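Side-chain contacts in peptidase, M20/M25/M40 family (Staphylococcus aureus, PDB 4EWT), which probably hydrolyses the amide bond of N-acylated amino acids, as a manganese-bound amidohydrolase of the M20 metallopeptidase family: residues E139-G144 against R185-L190; Y180-R185 against S344-T349; T217-V222 against G233-G238; A268-E273 against L291-D296. One frame throughout, in Å; residues are numbered along the deposited sequence.

Contact 1: E139-G144 against R185-L190; sequences EVPPGG and RAFFKL. With MN (manganese (II) ion), chain E.
Pro-141 sets the CG corner of its ring against two side chains of the strand, Arg-185 and Phe-187. CG touches both, 3.8 Å from Arg-185 NH2 and 4.1 Å from Phe-187 CE2. The proline crosses both side chains at about a right angle, and it meets both the guanidinium group and the phenyl ring obliquely. Arg-185 reaches it because its chain leaves the strand extended (chi1 -177°, chi2 166°) and then bends at chi3 (65°), which brings the guanidinium group round beside the proline. NE forms a salt bridge with Asp-296 OD2, and the group also has a cation-pi contact with Tyr-297, which together help to hold it. Phe-187, for its part, also meets Phe-246 of the second subunit edge to face. In the M20 architecture this is a seam between two domains: 139-144 is a loop of the metal-binding catalytic domain, while 185-190 runs along a strand of the antiparallel sheet that forms the smaller domain. At the start of the loop, Glu-139 starts out away from the strand, then bends at chi2, and its OE2 binds manganese at 2.2 Å, with water 1 at 2.4 Å from the same ion and Cys-103 and His-362 completing the site. Its other oxygen, OE1, lies 6.6 Å from Arg-185 NH1.

Contact 2: Y180-R185 against S344-T349; sequences YVQTGR and SAFIYT
Gln-182 and Tyr-348 approach from opposite directions, and the hydroxyl of the tyrosine donates a short hydrogen bond, OH to OE1 at 2.6 Å. The donor arrives at a C=O...O angle of 114°, somewhat out of the carbonyl plane. Amide and ring planes are 26° apart. OE1 sits at the edge of the tyrosine ring, 3.2 Å from CE1. Gln-182 gets there with CG anti to its carbonyl carbon (chi1 -72°) and an extended chain beyond, long enough to carry the amide across to the other strand. Phe-346, with CG anti to the backbone N, sets the edge of its ring against the same oxygen, CE2 lying 3.5 Å from OE1 of Gln-182. Val-181 adds an apolar flank: its CG2 lies 3.3 Å from Tyr-348 OH and 4.0 Å from CE2 of that ring. The axes of the short segments 180-182 and 344-349 come no nearer than 9.1 Å, so between these segments the side chains make the contact, joining the central sheet of the catalytic domain to the chain where it runs toward the smaller domain. Phe-346 also meets Phe-335. The NE2 of Gln-182 donates to the carbonyl of Pro-331, which leaves both ends of the amide engaged. That pairing settles which way round the amide lies and gives a buried phenol hydroxyl a partner.

Contact 3: T217-V222 against G233-G238; sequences TALQTV and GVVTIG
Leu-219 makes the tight part of this contact: its CD2 methyl fits between two strand side chains, 3.7 Å from Val-235 CG1 and also 3.7 Å from Ile-237 CD1. It gets there with CG anti to the backbone N (chi1 -167°), a rotamer that turns CD2 to the strand, where the side chains cross obliquely. Val-222, one turn on, fits more loosely: the two valine side chains cross at about a right angle, CG1 of Val-222 4.1 Å from CG2 of Val-235. The helix runs nearly antiparallel to the strand (163°) and lies on one face of the antiparallel sheet, in the helix-on-sheet layering of the smaller M20 domain; Leu-277 and Ile-274 of helix 264-285 also pack against Leu-219. The helix is kinked where the amides of Thr-221 and Val-222 bond three residues back, to Ala-218 O and Leu-219 O, and not to the turn before. Ala-218 O also receives Thr-221 OG1 at 2.6 Å, nearly in line with the C=O bond. The far sides are covered by other subunits: the Thr-236 hydroxyl hydrogen-bonds to Arg-225 of the third subunit, and Thr-221 packs on Val-210 of the fourth subunit.

Contact 4: A268-E273 against L291-D296; sequences ATIEKE and LEYNDD
Glu-271 lies across one face of the Tyr-293 ring. Its CG stands over the ring 3.6 Å from the centroid and 21° off the normal, a CH-pi contact, and the carboxylate follows with its plane only 13° from that of the ring, CD lying 3.5 Å from Tyr-293 CD2. The extended chain of Glu-271, with CG anti to the backbone N (chi1 176°), carries CG and then the carboxylate over the ring. At the far end of the tyrosine, the hydroxyl rests against the helix, OH 3.4 Å from Glu-271 CA and 3.9 Å from Ile-270 CG2. This is helix 264-285 packed on the face of the antiparallel sheet of the smaller M20 domain, with strand 288-295 following it directly in the chain. Solvent-mediated contacts form the second kind. Water 2 donates to Glu-271 OE1 at 2.8 Å and to Asp-295 OD1, bridging two carboxylates that would otherwise probably repel each other. Water 3 donates to Tyr-293 O at 2.8 Å and, at longer range, to Glu-271 OE2, tying the side chain to the strand backbone. Charge pairing is the third: Lys-275, one turn along the helix, forms a salt bridge to Glu-271 OE2, and Lys-267 does the same for Asp-295 OD1.

In the fold
From the N terminus, contact 1 opens in the catalytic domain at 139-144 and closes on 185-190, joining a metal-site loop to the smaller domain. Before it closes, contact 2 begins at 180-185; the two cross and share Arg-185. Contact 2 does not close until 344-349, back in the catalytic sheet, so the smaller domain lies within the loop it closes. Contacts 3 and 4 nest inside that loop, one after the other, each closing a short helix-to-strand connection. They touch where Val-235 packs on Ile-270, and contact 3 reaches contact 1 through Ile-237 against Phe-188. Contact 4 meets contact 1 across neighbouring strands 288-295 and 179-193.

Contact 1: E139-G144 against R185-L190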
loop_
_atom_site.group_PDB
_atom_site.type_symbol
_atom_site.label_atom_id
_atom_site.label_comp_id
_atom_site.label_asym_id
_atom_site.label_seq_id
_atom_site.Cartn_x
_atom_site.Cartn_y
_atom_site.Cartn_z
ATOM N N GLU A 139 -33.206 15.906 1.016
ATOM C CA GLU A 139 -32.352 14.833 0.494
ATOM C C GLU A 139 -31.079 15.258 -0.230
ATOM O O GLU A 139 -30.102 14.494 -0.280
ATOM C CB GLU A 139 -33.169 13.909 -0.413
ATOM C CG GLU A 139 -34.273 13.155 0.318
ATOM C CD GLU A 139 -33.750 12.044 1.221
ATOM O OE1 GLU A 139 -32.523 11.944 1.446
ATOM O OE2 GLU A 139 -34.584 11.260 1.722
ATOM N N VAL A 140 -31.098 16.453 -0.814
ATOM C CA VAL A 140 -29.996 16.908 -1.666
ATOM C C VAL A 140 -29.396 18.207 -1.122
ATOM O O VAL A 140 -30.124 19.173 -0.912
ATOM C CB VAL A 140 -30.448 17.102 -3.144
ATOM C CG1 VAL A 140 -29.248 17.347 -4.055
ATOM C CG2 VAL A 140 -31.245 15.902 -3.634
ATOM N N PRO A 141 -28.068 18.219 -0.867
ATOM C CA PRO A 141 -27.354 19.446 -0.476
ATOM C C PRO A 141 -27.626 20.590 -1.466
ATOM O O PRO A 141 -27.715 20.338 -2.670
ATOM C CB PRO A 141 -25.879 19.032 -0.541
ATOM C CG PRO A 141 -25.884 17.557 -0.316
ATOM C CD PRO A 141 -27.179 17.038 -0.889
ATOM N N PRO A 142 -27.756 21.843 -0.979
ATOM C CA PRO A 142 -27.576 22.334 0.395
ATOM C C PRO A 142 -28.734 22.016 1.349
ATOM O O PRO A 142 -28.621 22.270 2.546
ATOM C CB PRO A 142 -27.457 23.847 0.200
ATOM C CG PRO A 142 -28.301 24.126 -0.991
ATOM C CD PRO A 142 -28.159 22.931 -1.893
ATOM N N GLY A 143 -29.826 21.470 0.826
ATOM C CA GLY A 143 -30.958 21.060 1.651
ATOM C C GLY A 143 -31.986 22.153 1.864
ATOM O O GLY A 143 -31.810 23.285 1.409
ATOM N N GLY A 144 -33.062 21.810 2.564
ATOM C CA GLY A 144 -34.151 22.748 2.831
ATOM C C GLY A 144 -34.069 23.437 4.180
ATOM O O GLY A 144 -34.423 24.619 4.298
ATOM N N ARG A 185 -21.676 14.869 7.344
ATOM C CA ARG A 185 -21.199 14.459 6.043
ATOM C C ARG A 185 -20.322 15.539 5.433
ATOM O O ARG A 185 -20.601 16.746 5.587
ATOM C CB ARG A 185 -22.393 14.162 5.141
ATOM C CG ARG A 185 -22.043 13.653 3.754
ATOM C CD ARG A 185 -23.286 13.078 3.089
ATOM N NE ARG A 185 -24.274 14.121 2.870
ATOM C CZ ARG A 185 -25.556 13.906 2.581
ATOM N NH1 ARG A 185 -26.029 12.667 2.463
ATOM N NH2 ARG A 185 -26.369 14.939 2.415
ATOM N N ALA A 186 -19.252 15.106 4.762
ATOM C CA ALA A 186 -18.469 16.013 3.917
ATOM C C ALA A 186 -18.172 15.335 2.587
ATOM O O ALA A 186 -18.261 14.117 2.488
ATOM C CB ALA A 186 -17.190 16.446 4.627
ATOM N N PHE A 187 -17.838 16.137 1.576
ATOM C CA PHE A 187 -17.480 15.659 0.251
ATOM C C PHE A 187 -16.161 16.272 -0.190
ATOM O O PHE A 187 -15.889 17.438 0.090
ATOM C CB PHE A 187 -18.551 16.061 -0.769
ATOM C CG PHE A 187 -19.895 15.478 -0.482
ATOM C CD1 PHE A 187 -20.104 14.098 -0.576
ATOM C CD2 PHE A 187 -20.953 16.297 -0.102
ATOM C CE1 PHE A 187 -21.356 13.549 -0.307
ATOM C CE2 PHE A 187 -22.215 15.761 0.169
ATOM C CZ PHE A 187 -22.420 14.392 0.062
ATOM N N PHE A 188 -15.367 15.508 -0.924
ATOM C CA PHE A 188 -14.139 16.045 -1.486
ATOM C C PHE A 188 -13.860 15.562 -2.902
ATOM O O PHE A 188 -14.252 14.456 -3.296
ATOM C CB PHE A 188 -12.933 15.774 -0.560
ATOM C CG PHE A 188 -12.625 14.308 -0.352
ATOM C CD1 PHE A 188 -11.627 13.690 -1.085
ATOM C CD2 PHE A 188 -13.311 13.573 0.616
ATOM C CE1 PHE A 188 -11.318 12.324 -0.882
ATOM C CE2 PHE A 188 -13.018 12.202 0.846
ATOM C CZ PHE A 188 -12.032 11.581 0.099
ATOM N N LYS A 189 -13.188 16.424 -3.659
ATOM C CA LYS A 189 -12.642 16.057 -4.956
ATOM C C LYS A 189 -11.153 16.278 -4.864
ATOM O O LYS A 189 -10.705 17.288 -4.321
ATOM C CB LYS A 189 -13.225 16.937 -6.068
ATOM C CG LYS A 189 -14.732 16.806 -6.213
ATOM C CD LYS A 189 -15.274 17.731 -7.291
ATOM C CE LYS A 189 -16.781 17.516 -7.495
ATOM N NZ LYS A 189 -17.458 18.781 -7.922
ATOM N N LEU A 190 -10.381 15.324 -5.363
ATOM C CA LEU A 190 -8.940 15.481 -5.371
ATOM C C LEU A 190 -8.429 15.265 -6.776
ATOM O O LEU A 190 -8.679 14.218 -7.394
ATOM C CB LEU A 190 -8.271 14.502 -4.401
ATOM C CG LEU A 190 -6.740 14.386 -4.451
ATOM C CD1 LEU A 190 -6.010 15.674 -3.988
ATOM C CD2 LEU A 190 -6.316 13.203 -3.617
HETATM MN MN MN E . -33.514 9.808 2.924
HETATM O O HOH W 1 -33.423 11.668 4.488
#

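Contact 2: Y180-R185 against S344-T349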
loop_
_atom_site.group_PDB
_atom_site.type_symbol
_atom_site.label_atom_id
_atom_site.label_comp_id
_atom_site.label_asym_id
_atom_site.label_seq_id
_atom_site.Cartn_x
_atom_site.Cartn_y
_atom_site.Cartn_z
ATOM N N TYR A 180 -25.307 12.868 20.026
ATOM C CA TYR A 180 -25.139 12.616 18.593
ATOM C C TYR A 180 -25.818 11.329 18.135
ATOM O O TYR A 180 -25.523 10.246 18.636
ATOM C CB TYR A 180 -23.660 12.561 18.242
ATOM C CG TYR A 180 -22.947 13.891 18.288
ATOM C CD1 TYR A 180 -23.103 14.826 17.265
ATOM C CD2 TYR A 180 -22.101 14.208 19.346
ATOM C CE1 TYR A 180 -22.427 16.051 17.298
ATOM C CE2 TYR A 180 -21.420 15.418 19.383
ATOM C CZ TYR A 180 -21.583 16.326 18.353
ATOM O OH TYR A 180 -20.908 17.520 18.392
ATOM N N VAL A 181 -26.713 11.452 17.162
ATOM C CA VAL A 181 -27.585 10.331 16.810
ATOM C C VAL A 181 -27.513 9.952 15.318
ATOM O O VAL A 181 -27.838 8.823 14.951
ATOM C CB VAL A 181 -29.046 10.583 17.289
ATOM C CG1 VAL A 181 -29.644 11.832 16.621
ATOM C CG2 VAL A 181 -29.925 9.355 17.060
ATOM N N GLN A 182 -27.103 10.901 14.476
ATOM C CA GLN A 182 -26.874 10.653 13.044
ATOM C C GLN A 182 -25.635 11.397 12.571
ATOM O O GLN A 182 -25.324 12.465 13.075
ATOM C CB GLN A 182 -28.115 10.994 12.203
ATOM C CG GLN A 182 -29.205 9.955 12.432
ATOM C CD GLN A 182 -30.412 10.040 11.526
ATOM O OE1 GLN A 182 -31.531 9.893 11.996
ATOM N NE2 GLN A 182 -30.198 10.223 10.232
ATOM N N THR A 183 -24.929 10.805 11.614
ATOM C CA THR A 183 -23.606 11.262 11.213
ATOM C C THR A 183 -23.705 12.532 10.395
ATOM O O THR A 183 -24.694 12.760 9.715
ATOM C CB THR A 183 -22.861 10.202 10.344
ATOM O OG1 THR A 183 -23.608 9.950 9.148
ATOM C CG2 THR A 183 -22.688 8.909 11.090
ATOM N N GLY A 184 -22.675 13.363 10.483
ATOM C CA GLY A 184 -22.516 14.470 9.561
ATOM C C GLY A 184 -21.742 14.010 8.346
ATOM O O GLY A 184 -21.186 12.913 8.328
ATOM N N ARG A 185 -21.676 14.869 7.344
ATOM C CA ARG A 185 -21.199 14.459 6.043
ATOM C C ARG A 185 -20.322 15.539 5.433
ATOM O O ARG A 185 -20.601 16.746 5.587
ATOM C CB ARG A 185 -22.393 14.162 5.141
ATOM C CG ARG A 185 -22.043 13.653 3.754
ATOM C CD ARG A 185 -23.286 13.078 3.089
ATOM N NE ARG A 185 -24.274 14.121 2.870
ATOM C CZ ARG A 185 -25.556 13.906 2.581
ATOM N NH1 ARG A 185 -26.029 12.667 2.463
ATOM N NH2 ARG A 185 -26.369 14.939 2.415
ATOM N N SER A 344 -32.925 20.391 20.252
ATOM C CA SER A 344 -33.899 19.597 19.510
ATOM C C SER A 344 -33.796 18.118 19.840
ATOM O O SER A 344 -32.828 17.677 20.473
ATOM C CB SER A 344 -33.725 19.806 18.003
ATOM O OG SER A 344 -33.504 21.170 17.708
ATOM N N ALA A 345 -34.822 17.377 19.420
ATOM C CA ALA A 345 -34.856 15.929 19.517
ATOM C C ALA A 345 -35.429 15.370 18.220
ATOM O O ALA A 345 -36.510 15.764 17.772
ATOM C CB ALA A 345 -35.693 15.489 20.695
ATOM N N PHE A 346 -34.675 14.471 17.605
ATOM C CA PHE A 346 -35.127 13.772 16.414
ATOM C C PHE A 346 -35.336 12.350 16.863
ATOM O O PHE A 346 -34.395 11.699 17.310
ATOM C CB PHE A 346 -34.054 13.864 15.328
ATOM C CG PHE A 346 -34.510 13.430 13.955
ATOM C CD1 PHE A 346 -35.499 14.142 13.263
ATOM C CD2 PHE A 346 -33.925 12.336 13.337
ATOM C CE1 PHE A 346 -35.896 13.750 11.974
ATOM C CE2 PHE A 346 -34.309 11.941 12.040
ATOM C CZ PHE A 346 -35.295 12.652 11.368
ATOM N N ILE A 347 -36.576 11.881 16.793
ATOM C CA ILE A 347 -36.900 10.540 17.288
ATOM C C ILE A 347 -37.444 9.649 16.172
ATOM O O ILE A 347 -37.783 10.129 15.092
ATOM C CB ILE A 347 -37.869 10.575 18.510
ATOM C CG1 ILE A 347 -39.232 11.141 18.118
ATOM C CG2 ILE A 347 -37.242 11.354 19.675
ATOM C CD1 ILE A 347 -40.294 11.043 19.198
ATOM N N TYR A 348 -37.519 8.351 16.435
ATOM C CA TYR A 348 -37.882 7.398 15.408
ATOM C C TYR A 348 -39.155 6.631 15.732
ATOM O O TYR A 348 -39.398 6.277 16.889
ATOM C CB TYR A 348 -36.750 6.395 15.196
ATOM C CG TYR A 348 -35.383 6.995 14.964
ATOM C CD1 TYR A 348 -35.115 7.767 13.833
ATOM C CD2 TYR A 348 -34.348 6.764 15.865
ATOM C CE1 TYR A 348 -33.849 8.297 13.604
ATOM C CE2 TYR A 348 -33.074 7.287 15.646
ATOM C CZ TYR A 348 -32.837 8.056 14.518
ATOM O OH TYR A 348 -31.587 8.583 14.298
ATOM N N THR A 349 -39.958 6.380 14.699
ATOM C CA THR A 349 -41.119 5.506 14.807
ATOM C C THR A 349 -40.864 4.195 14.049
ATOM O O THR A 349 -40.644 4.202 12.832
ATOM C CB THR A 349 -42.408 6.158 14.234
ATOM O OG1 THR A 349 -42.661 7.414 14.876
ATOM C CG2 THR A 349 -43.612 5.227 14.446
#

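Contact 3: T217-V222 against G233-G238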
loop_
_atom_site.group_PDB
_atom_site.type_symbol
_atom_site.label_atom_id
_atom_site.label_comp_id
_atom_site.label_asym_id
_atom_site.label_seq_id
_atom_site.Cartn_x
_atom_site.Cartn_y
_atom_site.Cartn_z
ATOM N N THR A 217 -4.568 3.545 -0.711
ATOM C CA THR A 217 -4.061 2.654 0.319
ATOM C C THR A 217 -3.700 3.386 1.618
ATOM O O THR A 217 -4.049 2.920 2.705
ATOM C CB THR A 217 -2.811 1.843 -0.153
ATOM O OG1 THR A 217 -1.726 2.756 -0.399
ATOM C CG2 THR A 217 -3.123 1.039 -1.413
ATOM N N ALA A 218 -3.005 4.521 1.507
ATOM C CA ALA A 218 -2.654 5.330 2.679
ATOM C C ALA A 218 -3.890 5.926 3.383
ATOM O O ALA A 218 -3.904 6.112 4.604
ATOM C CB ALA A 218 -1.665 6.439 2.281
ATOM N N LEU A 219 -4.915 6.256 2.606
ATOM C CA LEU A 219 -6.135 6.837 3.150
ATOM C C LEU A 219 -6.839 5.935 4.186
ATOM O O LEU A 219 -7.554 6.435 5.056
ATOM C CB LEU A 219 -7.102 7.140 2.022
ATOM C CG LEU A 219 -8.317 8.024 2.328
ATOM C CD1 LEU A 219 -7.876 9.436 2.706
ATOM C CD2 LEU A 219 -9.175 8.044 1.106
ATOM N N GLN A 220 -6.630 4.625 4.088
ATOM C CA GLN A 220 -7.290 3.671 4.985
ATOM C C GLN A 220 -6.848 3.883 6.437
ATOM O O GLN A 220 -7.564 3.484 7.349
ATOM C CB GLN A 220 -7.017 2.226 4.553
ATOM C CG GLN A 220 -7.435 1.933 3.074
ATOM C CD GLN A 220 -8.775 2.547 2.707
ATOM O OE1 GLN A 220 -8.861 3.367 1.775
ATOM N NE2 GLN A 220 -9.823 2.161 3.431
ATOM N N THR A 221 -5.683 4.517 6.636
ATOM C CA THR A 221 -5.192 4.802 7.980
ATOM C C THR A 221 -5.957 5.898 8.688
ATOM O O THR A 221 -5.871 5.998 9.905
ATOM C CB THR A 221 -3.694 5.168 8.024
ATOM O OG1 THR A 221 -3.457 6.315 7.187
ATOM C CG2 THR A 221 -2.828 3.984 7.588
ATOM N N VAL A 222 -6.704 6.716 7.952
ATOM C CA VAL A 222 -7.552 7.729 8.607
ATOM C C VAL A 222 -8.563 7.069 9.547
ATOM O O VAL A 222 -8.624 7.380 10.744
ATOM C CB VAL A 222 -8.266 8.635 7.588
ATOM C CG1 VAL A 222 -9.205 9.617 8.295
ATOM C CG2 VAL A 222 -7.225 9.381 6.740
ATOM N N GLY A 233 -16.591 6.927 12.043
ATOM C CA GLY A 233 -16.136 7.658 10.870
ATOM C C GLY A 233 -16.100 6.761 9.644
ATOM O O GLY A 233 -15.916 5.541 9.768
ATOM N N VAL A 234 -16.295 7.360 8.466
ATOM C CA VAL A 234 -16.258 6.621 7.206
ATOM C C VAL A 234 -15.571 7.500 6.184
ATOM O O VAL A 234 -15.885 8.693 6.081
ATOM C CB VAL A 234 -17.669 6.310 6.610
ATOM C CG1 VAL A 234 -17.577 5.234 5.489
ATOM C CG2 VAL A 234 -18.630 5.875 7.653
ATOM N N VAL A 235 -14.639 6.909 5.441
ATOM C CA VAL A 235 -13.997 7.584 4.325
ATOM C C VAL A 235 -14.087 6.646 3.149
ATOM O O VAL A 235 -13.449 5.565 3.136
ATOM C CB VAL A 235 -12.521 7.983 4.645
ATOM C CG1 VAL A 235 -11.896 8.685 3.463
ATOM C CG2 VAL A 235 -12.468 8.905 5.877
ATOM N N THR A 236 -14.934 7.023 2.192
ATOM C CA THR A 236 -15.145 6.238 0.968
ATOM C C THR A 236 -14.649 6.996 -0.270
ATOM O O THR A 236 -14.983 8.181 -0.450
ATOM C CB THR A 236 -16.631 5.870 0.786
ATOM O OG1 THR A 236 -16.971 4.828 1.701
ATOM C CG2 THR A 236 -16.904 5.350 -0.635
ATOM N N ILE A 237 -13.843 6.333 -1.105
ATOM C CA ILE A 237 -13.532 6.853 -2.433
ATOM C C ILE A 237 -14.481 6.159 -3.383
ATOM O O ILE A 237 -14.276 5.000 -3.719
ATOM C CB ILE A 237 -12.081 6.588 -2.905
ATOM C CG1 ILE A 237 -11.057 7.238 -1.976
ATOM C CG2 ILE A 237 -11.883 7.116 -4.337
ATOM C CD1 ILE A 237 -11.223 8.768 -1.830
ATOM N N GLY A 238 -15.526 6.874 -3.803
ATOM C CA GLY A 238 -16.507 6.331 -4.712
ATOM C C GLY A 238 -16.173 6.508 -6.181
ATOM O O GLY A 238 -16.758 5.840 -7.037
#

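Contact 4: A268-E273 against L291-D296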
loop_
_atom_site.group_PDB
_atom_site.type_symbol
_atom_site.label_atom_id
_atom_site.label_comp_id
_atom_site.label_asym_id
_atom_site.label_seq_id
_atom_site.Cartn_x
_atom_site.Cartn_y
_atom_site.Cartn_z
ATOM N N ALA A 268 -13.924 16.861 11.933
ATOM C CA ALA A 268 -12.778 17.762 11.913
ATOM C C ALA A 268 -11.476 16.995 11.802
ATOM O O ALA A 268 -10.617 17.352 11.009
ATOM C CB ALA A 268 -12.765 18.718 13.165
ATOM N N THR A 269 -11.332 15.951 12.609
ATOM C CA THR A 269 -10.171 15.059 12.518
ATOM C C THR A 269 -9.983 14.433 11.114
ATOM O O THR A 269 -8.866 14.422 10.585
ATOM C CB THR A 269 -10.268 13.950 13.561
ATOM O OG1 THR A 269 -10.139 14.536 14.856
ATOM C CG2 THR A 269 -9.177 12.875 13.357
ATOM N N ILE A 270 -11.071 13.941 10.520
ATOM C CA ILE A 270 -11.015 13.314 9.192
ATOM C C ILE A 270 -10.550 14.313 8.126
ATOM O O ILE A 270 -9.735 14.002 7.265
ATOM C CB ILE A 270 -12.387 12.681 8.778
ATOM C CG1 ILE A 270 -12.680 11.442 9.628
ATOM C CG2 ILE A 270 -12.382 12.270 7.302
ATOM C CD1 ILE A 270 -14.097 10.830 9.419
ATOM N N GLU A 271 -11.067 15.521 8.211
ATOM C CA GLU A 271 -10.724 16.541 7.259
ATOM C C GLU A 271 -9.242 16.916 7.398
ATOM O O GLU A 271 -8.555 17.107 6.398
ATOM C CB GLU A 271 -11.601 17.777 7.466
ATOM C CG GLU A 271 -11.214 18.905 6.542
ATOM C CD GLU A 271 -12.121 20.116 6.658
ATOM O OE1 GLU A 271 -13.132 20.079 7.402
ATOM O OE2 GLU A 271 -11.815 21.104 5.970
ATOM N N LYS A 272 -8.779 17.030 8.641
ATOM C CA LYS A 272 -7.381 17.328 8.922
ATOM C C LYS A 272 -6.455 16.236 8.387
ATOM O O LYS A 272 -5.431 16.529 7.773
ATOM C CB LYS A 272 -7.171 17.541 10.429
ATOM C CG LYS A 272 -5.695 17.641 10.868
ATOM C CD LYS A 272 -5.583 17.868 12.382
ATOM C CE LYS A 272 -4.145 17.636 12.845
ATOM N NZ LYS A 272 -3.943 17.976 14.293
ATOM N N GLU A 273 -6.824 14.978 8.626
ATOM C CA GLU A 273 -5.996 13.848 8.211
ATOM C C GLU A 273 -5.982 13.573 6.698
ATOM O O GLU A 273 -4.964 13.139 6.158
ATOM C CB GLU A 273 -6.333 12.587 9.050
ATOM C CG GLU A 273 -5.985 12.770 10.559
ATOM C CD GLU A 273 -4.510 13.139 10.802
ATOM O OE1 GLU A 273 -3.662 12.736 9.986
ATOM O OE2 GLU A 273 -4.184 13.826 11.806
ATOM N N LEU A 291 -7.087 19.737 -3.872
ATOM C CA LEU A 291 -8.138 19.264 -2.993
ATOM C C LEU A 291 -9.203 20.344 -2.791
ATOM O O LEU A 291 -8.891 21.492 -2.441
ATOM C CB LEU A 291 -7.545 18.845 -1.652
ATOM C CG LEU A 291 -8.429 18.118 -0.633
ATOM C CD1 LEU A 291 -8.954 16.824 -1.182
ATOM C CD2 LEU A 291 -7.636 17.879 0.657
ATOM N N GLU A 292 -10.447 19.966 -3.076
ATOM C CA GLU A 292 -11.621 20.769 -2.759
ATOM C C GLU A 292 -12.352 19.951 -1.688
ATOM O O GLU A 292 -12.725 18.811 -1.922
ATOM C CB GLU A 292 -12.512 20.941 -3.993
ATOM C CG GLU A 292 -11.846 21.653 -5.184
ATOM C CD GLU A 292 -12.655 21.527 -6.486
ATOM O OE1 GLU A 292 -12.056 21.149 -7.521
ATOM O OE2 GLU A 292 -13.890 21.791 -6.474
ATOM N N TYR A 293 -12.517 20.524 -0.506
ATOM C CA TYR A 293 -13.096 19.800 0.600
ATOM C C TYR A 293 -14.320 20.581 1.084
ATOM O O TYR A 293 -14.194 21.695 1.609
ATOM C CB TYR A 293 -12.048 19.620 1.713
ATOM C CG TYR A 293 -12.405 18.527 2.701
ATOM C CD1 TYR A 293 -11.813 17.276 2.623
ATOM C CD2 TYR A 293 -13.363 18.745 3.698
ATOM C CE1 TYR A 293 -12.154 16.262 3.522
ATOM C CE2 TYR A 293 -13.714 17.732 4.597
ATOM C CZ TYR A 293 -13.100 16.505 4.503
ATOM O OH TYR A 293 -13.428 15.514 5.394
ATOM N N ASN A 294 -15.502 20.002 0.877
ATOM C CA ASN A 294 -16.764 20.711 1.088
ATOM C C ASN A 294 -17.544 20.079 2.214
ATOM O O ASN A 294 -18.047 18.952 2.079
ATOM C CB ASN A 294 -17.620 20.695 -0.187
ATOM C CG ASN A 294 -16.977 21.455 -1.348
ATOM O OD1 ASN A 294 -16.324 22.487 -1.162
ATOM N ND2 ASN A 294 -17.186 20.954 -2.559
ATOM N N ASP A 295 -17.617 20.783 3.336
ATOM C CA ASP A 295 -18.466 20.355 4.437
ATOM C C ASP A 295 -19.923 20.310 3.990
ATOM O O ASP A 295 -20.365 21.081 3.128
ATOM C CB ASP A 295 -18.325 21.283 5.651
ATOM C CG ASP A 295 -18.600 20.562 6.958
ATOM O OD1 ASP A 295 -18.431 19.324 6.994
ATOM O OD2 ASP A 295 -18.974 21.216 7.959
ATOM N N ASP A 296 -20.669 19.407 4.594
ATOM C CA ASP A 296 -22.048 19.229 4.231
ATOM C C ASP A 296 -22.739 18.981 5.569
ATOM O O ASP A 296 -22.182 19.354 6.592
ATOM C CB ASP A 296 -22.160 17.993 3.339
ATOM C CG ASP A 296 -23.504 17.847 2.752
ATOM O OD1 ASP A 296 -23.931 18.769 2.019
ATOM O OD2 ASP A 296 -24.135 16.815 3.041
HETATM O O HOH W 2 -15.649 18.829 7.545
HETATM O O HOH W 3 -14.151 22.586 4.248
#